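Local coordinates for flavoprotein (PDB 5V8S), which probably works as an FMN-dependent oxidoreductase that carries electrons to a mu-oxo-diiron centre, at residues Val157-Leu162 and Cys179-Gly184; Thr167-Leu172 and Glu226-Leu231; Tyr209-Ile214 and Val256-Gly261. The protein carries 1 engineered substitution. All blocks are in the same frame, centred on the assembly; numbering follows the deposited sequence.

Contact 1: residues Val157-Leu162 and Cys179-Gly184; sequences VMTPWL and CDVGGG. With FEO (mu-oxo-diiron), chain C.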
loop_
_atom_site.group_PDB
_atom_site.type_symbol
_atom_site.label_atom_id
_atom_site.label_comp_id
_atom_site.label_asym_id
_atom_site.label_seq_id
_atom_site.Cartn_x
_atom_site.Cartn_y
_atom_site.Cartn_z
ATOM N N VAL A 157 -30.535 -20.800 7.138
ATOM C CA VAL A 157 -29.876 -21.371 5.978
ATOM C C VAL A 157 -28.393 -21.039 6.083
ATOM O O VAL A 157 -28.012 -19.860 6.067
ATOM C CB VAL A 157 -30.468 -20.806 4.682
ATOM C CG1 VAL A 157 -29.735 -21.367 3.484
ATOM C CG2 VAL A 157 -31.984 -21.083 4.614
ATOM N N MET A 158 -27.560 -22.068 6.172
ATOM C CA MET A 158 -26.119 -21.837 6.233
ATOM C C MET A 158 -25.615 -21.390 4.865
ATOM O O MET A 158 -25.944 -21.995 3.840
ATOM C CB MET A 158 -25.390 -23.112 6.657
ATOM C CG MET A 158 -25.814 -23.686 8.004
ATOM S SD MET A 158 -25.776 -22.537 9.390
ATOM C CE MET A 158 -27.529 -22.275 9.673
ATOM N N THR A 159 -24.832 -20.324 4.846
ATOM C CA THR A 159 -24.209 -19.834 3.619
ATOM C C THR A 159 -22.729 -19.628 3.908
ATOM O O THR A 159 -22.236 -18.493 3.959
ATOM C CB THR A 159 -24.891 -18.556 3.120
ATOM O OG1 THR A 159 -24.767 -17.518 4.102
ATOM C CG2 THR A 159 -26.378 -18.823 2.839
ATOM N N PRO A 160 -21.985 -20.719 4.097
ATOM C CA PRO A 160 -20.604 -20.600 4.585
ATOM C C PRO A 160 -19.701 -19.846 3.623
ATOM O O PRO A 160 -19.890 -19.859 2.406
ATOM C CB PRO A 160 -20.150 -22.056 4.732
ATOM C CG PRO A 160 -21.039 -22.830 3.797
ATOM C CD PRO A 160 -22.354 -22.111 3.782
ATOM N N TRP A 161 -18.720 -19.160 4.201
ATOM C CA TRP A 161 -17.664 -18.476 3.459
ATOM C C TRP A 161 -18.182 -17.273 2.685
ATOM O O TRP A 161 -17.568 -16.852 1.697
ATOM C CB TRP A 161 -16.863 -19.447 2.590
ATOM C CG TRP A 161 -16.160 -20.467 3.441
ATOM C CD1 TRP A 161 -16.467 -21.797 3.582
ATOM C CD2 TRP A 161 -15.049 -20.221 4.312
ATOM N NE1 TRP A 161 -15.596 -22.393 4.470
ATOM C CE2 TRP A 161 -14.724 -21.448 4.936
ATOM C CE3 TRP A 161 -14.298 -19.084 4.623
ATOM C CZ2 TRP A 161 -13.677 -21.565 5.838
ATOM C CZ3 TRP A 161 -13.242 -19.208 5.513
ATOM C CH2 TRP A 161 -12.949 -20.436 6.116
ATOM N N LEU A 162 -19.268 -16.676 3.185
ATOM C CA LEU A 162 -19.747 -15.376 2.730
ATOM C C LEU A 162 -19.698 -14.351 3.862
ATOM O O LEU A 162 -20.704 -13.698 4.143
ATOM C CB LEU A 162 -21.173 -15.500 2.179
ATOM C CG LEU A 162 -21.327 -16.449 0.995
ATOM C CD1 LEU A 162 -22.779 -16.525 0.492
ATOM C CD2 LEU A 162 -20.395 -16.033 -0.144
ATOM N N CYS A 179 -27.357 -10.169 6.795
ATOM C CA CYS A 179 -26.099 -9.624 7.299
ATOM C C CYS A 179 -25.156 -9.209 6.160
ATOM O O CYS A 179 -25.529 -8.360 5.365
ATOM C CB CYS A 179 -25.445 -10.554 8.320
ATOM S SG CYS A 179 -24.316 -9.652 9.398
ATOM N N ASP A 180 -23.952 -9.780 6.032
ATOM C CA ASP A 180 -23.042 -9.308 4.977
ATOM C C ASP A 180 -23.515 -9.661 3.582
ATOM O O ASP A 180 -23.104 -8.993 2.620
ATOM C CB ASP A 180 -21.640 -9.902 5.112
ATOM C CG ASP A 180 -20.837 -9.316 6.273
ATOM O OD1 ASP A 180 -21.299 -8.345 6.907
ATOM O OD2 ASP A 180 -19.745 -9.849 6.562
ATOM N N VAL A 181 -24.346 -10.688 3.442
ATOM C CA VAL A 181 -24.824 -11.123 2.138
ATOM C C VAL A 181 -25.831 -10.085 1.650
ATOM O O VAL A 181 -26.909 -9.926 2.226
ATOM C CB VAL A 181 -25.438 -12.524 2.213
ATOM C CG1 VAL A 181 -25.975 -12.944 0.852
ATOM C CG2 VAL A 181 -24.413 -13.533 2.722
ATOM N N GLY A 182 -25.482 -9.364 0.596
ATOM C CA GLY A 182 -26.324 -8.297 0.097
ATOM C C GLY A 182 -25.957 -6.922 0.601
ATOM O O GLY A 182 -26.653 -5.948 0.272
ATOM N N GLY A 183 -24.857 -6.800 1.344
ATOM C CA GLY A 183 -24.419 -5.506 1.809
ATOM C C GLY A 183 -23.699 -4.703 0.742
ATOM O O GLY A 183 -23.369 -5.197 -0.325
ATOM N N GLY A 184 -23.464 -3.443 1.077
ATOM C CA GLY A 184 -22.652 -2.560 0.262
ATOM C C GLY A 184 -22.092 -1.451 1.127
ATOM O O GLY A 184 -22.573 -1.201 2.235
HETATM FE FE1 FEO C . -18.130 -9.683 7.857
HETATM FE FE2 FEO C . -20.195 -6.987 8.158
HETATM O O FEO C . -18.999 -8.296 8.782
HETATM O O HOH W 1 -17.328 -7.951 6.749
HETATM O O HOH W 2 -18.745 -6.625 6.443
#

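Contact 2: residues Thr167-Leu172 and Glu226-Leu231; sequences TMVTYL and EKLSSL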
loop_
_atom_site.group_PDB
_atom_site.type_symbol
_atom_site.label_atom_id
_atom_site.label_comp_id
_atom_site.label_asym_id
_atom_site.label_seq_id
_atom_site.Cartn_x
_atom_site.Cartn_y
_atom_site.Cartn_z
ATOM N N THR A 167 -21.140 -17.940 8.585
ATOM C CA THR A 167 -22.198 -17.116 8.019
ATOM C C THR A 167 -23.448 -17.929 7.710
ATOM O O THR A 167 -23.382 -19.031 7.160
ATOM C CB THR A 167 -21.692 -16.360 6.785
ATOM O OG1 THR A 167 -21.163 -17.259 5.808
ATOM C CG2 THR A 167 -20.596 -15.485 7.168
ATOM N N MET A 168 -24.590 -17.371 8.094
ATOM C CA MET A 168 -25.893 -17.921 7.772
ATOM C C MET A 168 -26.831 -16.760 7.475
ATOM O O MET A 168 -26.514 -15.593 7.713
ATOM C CB MET A 168 -26.439 -18.757 8.940
ATOM C CG MET A 168 -26.757 -17.962 10.176
ATOM S SD MET A 168 -27.581 -19.010 11.406
ATOM C CE MET A 168 -28.085 -17.769 12.580
ATOM N N VAL A 169 -28.004 -17.088 6.949
ATOM C CA VAL A 169 -29.048 -16.099 6.737
ATOM C C VAL A 169 -30.313 -16.618 7.409
ATOM O O VAL A 169 -30.499 -17.828 7.558
ATOM C CB VAL A 169 -29.267 -15.793 5.237
ATOM C CG1 VAL A 169 -28.002 -15.219 4.600
ATOM C CG2 VAL A 169 -29.682 -17.037 4.500
ATOM N N THR A 170 -31.163 -15.691 7.847
ATOM C CA THR A 170 -32.398 -15.999 8.557
ATOM C C THR A 170 -33.575 -15.616 7.667
ATOM O O THR A 170 -33.666 -14.477 7.202
ATOM C CB THR A 170 -32.456 -15.222 9.876
ATOM O OG1 THR A 170 -31.386 -15.640 10.730
ATOM C CG2 THR A 170 -33.768 -15.452 10.613
ATOM N N TYR A 171 -34.462 -16.572 7.427
ATOM C CA TYR A 171 -35.612 -16.406 6.539
ATOM C C TYR A 171 -36.885 -16.428 7.370
ATOM O O TYR A 171 -37.141 -17.398 8.079
ATOM C CB TYR A 171 -35.629 -17.558 5.547
ATOM C CG TYR A 171 -36.773 -17.547 4.568
ATOM C CD1 TYR A 171 -36.725 -16.741 3.445
ATOM C CD2 TYR A 171 -37.897 -18.358 4.745
ATOM C CE1 TYR A 171 -37.752 -16.729 2.522
ATOM C CE2 TYR A 171 -38.941 -18.343 3.828
ATOM C CZ TYR A 171 -38.868 -17.527 2.720
ATOM O OH TYR A 171 -39.899 -17.520 1.796
ATOM N N LEU A 172 -37.675 -15.363 7.277
ATOM C CA LEU A 172 -38.910 -15.201 8.042
ATOM C C LEU A 172 -40.031 -14.866 7.061
ATOM O O LEU A 172 -40.220 -13.695 6.722
ATOM C CB LEU A 172 -38.738 -14.077 9.051
ATOM C CG LEU A 172 -39.983 -13.756 9.872
ATOM C CD1 LEU A 172 -40.425 -14.949 10.706
ATOM C CD2 LEU A 172 -39.722 -12.535 10.731
ATOM N N GLU A 226 -27.728 -20.149 -5.381
ATOM C CA GLU A 226 -28.438 -21.363 -5.780
ATOM C C GLU A 226 -29.266 -21.901 -4.623
ATOM O O GLU A 226 -30.413 -22.330 -4.802
ATOM C CB GLU A 226 -27.407 -22.407 -6.222
ATOM C CG GLU A 226 -27.941 -23.816 -6.447
ATOM C CD GLU A 226 -28.763 -23.924 -7.709
ATOM O OE1 GLU A 226 -28.308 -23.413 -8.755
ATOM O OE2 GLU A 226 -29.870 -24.510 -7.654
ATOM N N LYS A 227 -28.688 -21.887 -3.427
ATOM C CA LYS A 227 -29.378 -22.371 -2.240
ATOM C C LYS A 227 -30.612 -21.540 -1.943
ATOM O O LYS A 227 -31.672 -22.083 -1.614
ATOM C CB LYS A 227 -28.414 -22.285 -1.066
ATOM C CG LYS A 227 -28.537 -23.389 -0.088
ATOM C CD LYS A 227 -27.371 -23.382 0.860
ATOM C CE LYS A 227 -27.610 -24.395 1.935
ATOM N NZ LYS A 227 -26.470 -24.477 2.844
ATOM N N LEU A 228 -30.499 -20.224 -2.040
ATOM C CA LEU A 228 -31.611 -19.347 -1.723
ATOM C C LEU A 228 -32.662 -19.317 -2.825
ATOM O O LEU A 228 -33.785 -18.859 -2.576
ATOM C CB LEU A 228 -31.083 -17.938 -1.421
ATOM C CG LEU A 228 -30.158 -17.853 -0.194
ATOM C CD1 LEU A 228 -29.655 -16.441 0.010
ATOM C CD2 LEU A 228 -30.868 -18.329 1.059
ATOM N N SER A 229 -32.346 -19.833 -4.016
ATOM C CA SER A 229 -33.266 -19.720 -5.142
ATOM C C SER A 229 -34.518 -20.565 -4.956
ATOM O O SER A 229 -35.495 -20.355 -5.677
ATOM C CB SER A 229 -32.568 -20.121 -6.442
ATOM O OG SER A 229 -32.374 -21.520 -6.503
ATOM N N SER A 230 -34.508 -21.522 -4.031
ATOM C CA SER A 230 -35.699 -22.312 -3.743
ATOM C C SER A 230 -36.630 -21.638 -2.746
ATOM O O SER A 230 -37.674 -22.211 -2.408
ATOM C CB SER A 230 -35.301 -23.681 -3.196
ATOM O OG SER A 230 -34.908 -23.580 -1.840
ATOM N N LEU A 231 -36.291 -20.446 -2.272
ATOM C CA LEU A 231 -37.104 -19.706 -1.328
ATOM C C LEU A 231 -37.717 -18.519 -2.048
ATOM O O LEU A 231 -37.063 -17.885 -2.881
ATOM C CB LEU A 231 -36.245 -19.186 -0.172
ATOM C CG LEU A 231 -35.652 -20.251 0.753
ATOM C CD1 LEU A 231 -34.639 -19.605 1.686
ATOM C CD2 LEU A 231 -36.743 -20.971 1.548
#

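Contact 3: residues Tyr209-Ile214 and Val256-Gly261; sequences YIVTVI and VSVAKG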
loop_
_atom_site.group_PDB
_atom_site.type_symbol
_atom_site.label_atom_id
_atom_site.label_comp_id
_atom_site.label_asym_id
_atom_site.label_seq_id
_atom_site.Cartn_x
_atom_site.Cartn_y
_atom_site.Cartn_z
ATOM N N TYR A 209 -17.854 -3.461 -2.278
ATOM C CA TYR A 209 -18.001 -4.289 -1.083
ATOM C C TYR A 209 -17.820 -5.770 -1.408
ATOM O O TYR A 209 -17.086 -6.488 -0.718
ATOM C CB TYR A 209 -19.386 -4.031 -0.466
ATOM C CG TYR A 209 -19.655 -4.883 0.742
ATOM C CD1 TYR A 209 -19.223 -4.481 1.995
ATOM C CD2 TYR A 209 -20.342 -6.099 0.636
ATOM C CE1 TYR A 209 -19.460 -5.262 3.115
ATOM C CE2 TYR A 209 -20.566 -6.874 1.740
ATOM C CZ TYR A 209 -20.114 -6.450 2.976
ATOM O OH TYR A 209 -20.339 -7.239 4.082
ATOM N N ILE A 210 -18.490 -6.256 -2.451
ATOM C CA ILE A 210 -18.369 -7.664 -2.817
ATOM C C ILE A 210 -16.917 -8.042 -3.019
ATOM O O ILE A 210 -16.430 -9.036 -2.472
ATOM C CB ILE A 210 -19.192 -7.982 -4.079
ATOM C CG1 ILE A 210 -20.680 -7.855 -3.810
ATOM C CG2 ILE A 210 -18.871 -9.384 -4.557
ATOM C CD1 ILE A 210 -21.516 -7.841 -5.091
ATOM N N VAL A 211 -16.216 -7.291 -3.860
ATOM C CA VAL A 211 -14.861 -7.695 -4.226
ATOM C C VAL A 211 -13.937 -7.628 -3.013
ATOM O O VAL A 211 -13.192 -8.576 -2.724
ATOM C CB VAL A 211 -14.320 -6.869 -5.408
ATOM C CG1 VAL A 211 -12.892 -7.325 -5.755
ATOM C CG2 VAL A 211 -15.216 -7.003 -6.649
ATOM N N THR A 212 -13.978 -6.512 -2.279
ATOM C CA THR A 212 -13.054 -6.328 -1.165
ATOM C C THR A 212 -13.322 -7.283 -0.011
ATOM O O THR A 212 -12.371 -7.793 0.585
ATOM C CB THR A 212 -13.020 -4.881 -0.657
ATOM O OG1 THR A 212 -14.316 -4.452 -0.223
ATOM C CG2 THR A 212 -12.449 -3.938 -1.725
ATOM N N VAL A 213 -14.593 -7.529 0.323
ATOM C CA VAL A 213 -14.927 -8.331 1.507
ATOM C C VAL A 213 -15.127 -9.800 1.166
ATOM O O VAL A 213 -14.665 -10.685 1.896
ATOM C CB VAL A 213 -16.157 -7.725 2.208
ATOM C CG1 VAL A 213 -16.601 -8.574 3.395
ATOM C CG2 VAL A 213 -15.859 -6.312 2.658
ATOM N N ILE A 214 -15.830 -10.084 0.067
ATOM C CA ILE A 214 -16.228 -11.442 -0.278
ATOM C C ILE A 214 -15.446 -12.019 -1.453
ATOM O O ILE A 214 -15.599 -13.210 -1.750
ATOM C CB ILE A 214 -17.744 -11.506 -0.563
ATOM C CG1 ILE A 214 -18.514 -10.649 0.449
ATOM C CG2 ILE A 214 -18.243 -12.946 -0.532
ATOM C CD1 ILE A 214 -20.013 -10.587 0.204
ATOM N N VAL A 256 -24.655 -12.068 -8.276
ATOM C CA VAL A 256 -24.274 -13.167 -9.161
ATOM C C VAL A 256 -23.466 -12.653 -10.346
ATOM O O VAL A 256 -22.466 -13.268 -10.746
ATOM C CB VAL A 256 -25.531 -13.945 -9.599
ATOM C CG1 VAL A 256 -25.201 -14.913 -10.723
ATOM C CG2 VAL A 256 -26.099 -14.696 -8.430
ATOM N N SER A 257 -23.874 -11.522 -10.926
ATOM C CA SER A 257 -23.140 -10.953 -12.053
ATOM C C SER A 257 -21.707 -10.593 -11.671
ATOM O O SER A 257 -20.766 -10.842 -12.437
ATOM C CB SER A 257 -23.873 -9.708 -12.549
ATOM O OG SER A 257 -23.181 -9.144 -13.633
ATOM N N VAL A 258 -21.522 -10.002 -10.494
ATOM C CA VAL A 258 -20.179 -9.685 -10.027
ATOM C C VAL A 258 -19.387 -10.963 -9.795
ATOM O O VAL A 258 -18.221 -11.065 -10.190
ATOM C CB VAL A 258 -20.247 -8.800 -8.769
ATOM C CG1 VAL A 258 -18.864 -8.648 -8.109
ATOM C CG2 VAL A 258 -20.826 -7.449 -9.116
ATOM N N ALA A 259 -19.995 -11.953 -9.143
ATOM C CA ALA A 259 -19.289 -13.203 -8.877
ATOM C C ALA A 259 -18.841 -13.891 -10.164
ATOM O O ALA A 259 -17.749 -14.477 -10.212
ATOM C CB ALA A 259 -20.163 -14.133 -8.037
ATOM N N LYS A 260 -19.670 -13.841 -11.216
ATOM C CA LYS A 260 -19.316 -14.466 -12.483
ATOM C C LYS A 260 -18.396 -13.590 -13.317
ATOM O O LYS A 260 -17.811 -14.090 -14.278
ATOM C CB LYS A 260 -20.562 -14.796 -13.314
ATOM C CG LYS A 260 -21.420 -15.881 -12.686
ATOM C CD LYS A 260 -22.307 -16.603 -13.690
ATOM C CE LYS A 260 -23.157 -15.651 -14.459
ATOM N NZ LYS A 260 -24.437 -16.298 -14.957
ATOM N N GLY A 261 -18.280 -12.308 -12.987
ATOM C CA GLY A 261 -17.478 -11.378 -13.778
ATOM C C GLY A 261 -18.102 -11.037 -15.120
ATOM O O GLY A 261 -17.379 -10.899 -16.111
#

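Contact 1: residues Val157-Leu162 and Cys179-Gly184
The carboxylate of D180, whose CB lies 4.0 Å from L162 O, is the flat group here. Its two oxygens meet the irons: D180 OD2 binds FE1 at 2.1 Å and D180 OD1 binds FE2 at 2.1 Å. With one iron on each oxygen the carboxylate cannot turn about CB-CG, and chi2 rests at -7°. Over one face stands Y209 OH, 3.1 Å from D180 CG, as packing. The indole of W161, on the opposing segment, meets W363 of the second subunit edge-to-face. D180 is the bridging aspartate of a di-iron site on a metallo-beta-lactamase fold. H97, E99 and H163 complete the protein ligands of FE1, and D101, H240 and the engineered D102 those of FE2. The apolar packing sits one residue along the chain from two of these ligands, L162 before H163 and V181 after D180. V181 sends CG2 against L162, 3.8 Å from L162 CB and 4.1 Å from L162 CD1. With CG1 anti to the backbone N (chi1 178°), CG2 is the methyl left to face L162. T159 OG1 comes no nearer than 4.2 Å to V181 CG2, and this buried hydroxyl has no polar partner in the model. Type II turns, T159-L162 and D180-G183, shape both segments; G183 N to D180 O at 3.1 Å closes the second, with G182 at a positive phi (96°) that suits glycine.

Contact 2: residues Thr167-Leu172 and Glu226-Leu231
V169 and Y171, two residues apart on strand 168-172, face the C-terminal part of helix 218-228 and the type I turn L228-L231. The CA of V169 is 9.4 Å from that of L228, and the CA of Y171 is 8.7 Å from that of L231, spacings that leave room for one layer of side chains. L231 N bonds back to L228 O at 3.0 Å, which holds the turn. The S229 hydroxyl also returns to the helix, donating to E226 O at 2.7 Å. Across the gap everything is apolar. V169 CG2, placed between its own backbone N and carbonyl carbon (chi1 -61°), meets L228 CD2 at 3.9 Å. L231 covers one face of the Y171 ring in a CH-pi contact: CD2 stands 4.2 Å from the ring centroid and only 12° off the normal. The leucine's contacts spread across the ring, with L231 CB 3.9 Å from Y171 CE1 and L231 CD1 near CD1 and CG, and the two side chains point opposite ways as they pass. The phenol hydroxyl is hydrogen-bonded to K232 O, just past the turn. L176 of strand 175-179 touches V169, Y171 and L228, so helix 218-228 packs on two neighbouring strands of the five-stranded sheet in the metallo-beta-lactamase-like domain.

Contact 3: residues Tyr209-Ile214 and Val256-Gly261
Within 256-261 it is V258 that meets I210 of helix 196-214; three residues earlier on helix 248-260, Y255 touches Y209, I210 and I214. V256 points away from the other segment and rests on A225. V258 follows, directed at helix 196-214: its CG1, anti to the backbone N (chi1 170°), comes to 3.6 Å from I210 CG2, while V258 CB lies 4.0 Å from I210 CD1. The two branched side chains meet tip to tip, with both gamma branches of I210 brought to the valine. V211, which follows I210, adds a looser touch, its CG2 standing 4.3 Å from V258 CG1. No hydrogen bond crosses, so the joint is purely hydrophobic and buried. A259 is turned aside from helix 196-214 and packs on I221 and L222 of helix 218-228. K260 N bonds to V256 O at 2.9 Å in the last turn, and G261 ends the helix in a Schellman motif with phi 72°, a positive value that favours glycine; its N reaches V258 O at 3.1 Å. Helix 218-228 joins this pair through I221, which touches both I210 and A259, while L314 of helix 310-316 lies against V211 on the flavodoxin side.

Overall arrangement
From the N terminus, 157-162 comes first; strand 168-172 follows before 179-184 returns to close contact 1 over a short, strand-rich loop. Contact 2 has by then opened, and closes only at 226-231, so the two cross. Segment 209-214 falls within the long loop of contact 2, whereas its partner 256-261 lies beyond: contact 3 therefore crosses contact 2 and runs in series after contact 1. Contacts 1 and 2 touch through M158 O and K227 NZ. Y209 and I214 join contact 1 to contact 3. Together they tie the five-stranded sheet holding strands 152-158 and 168-172 to helices 196-214, 218-228 and 248-260, with contact 3 beside helix 310-316 of the flavodoxin range.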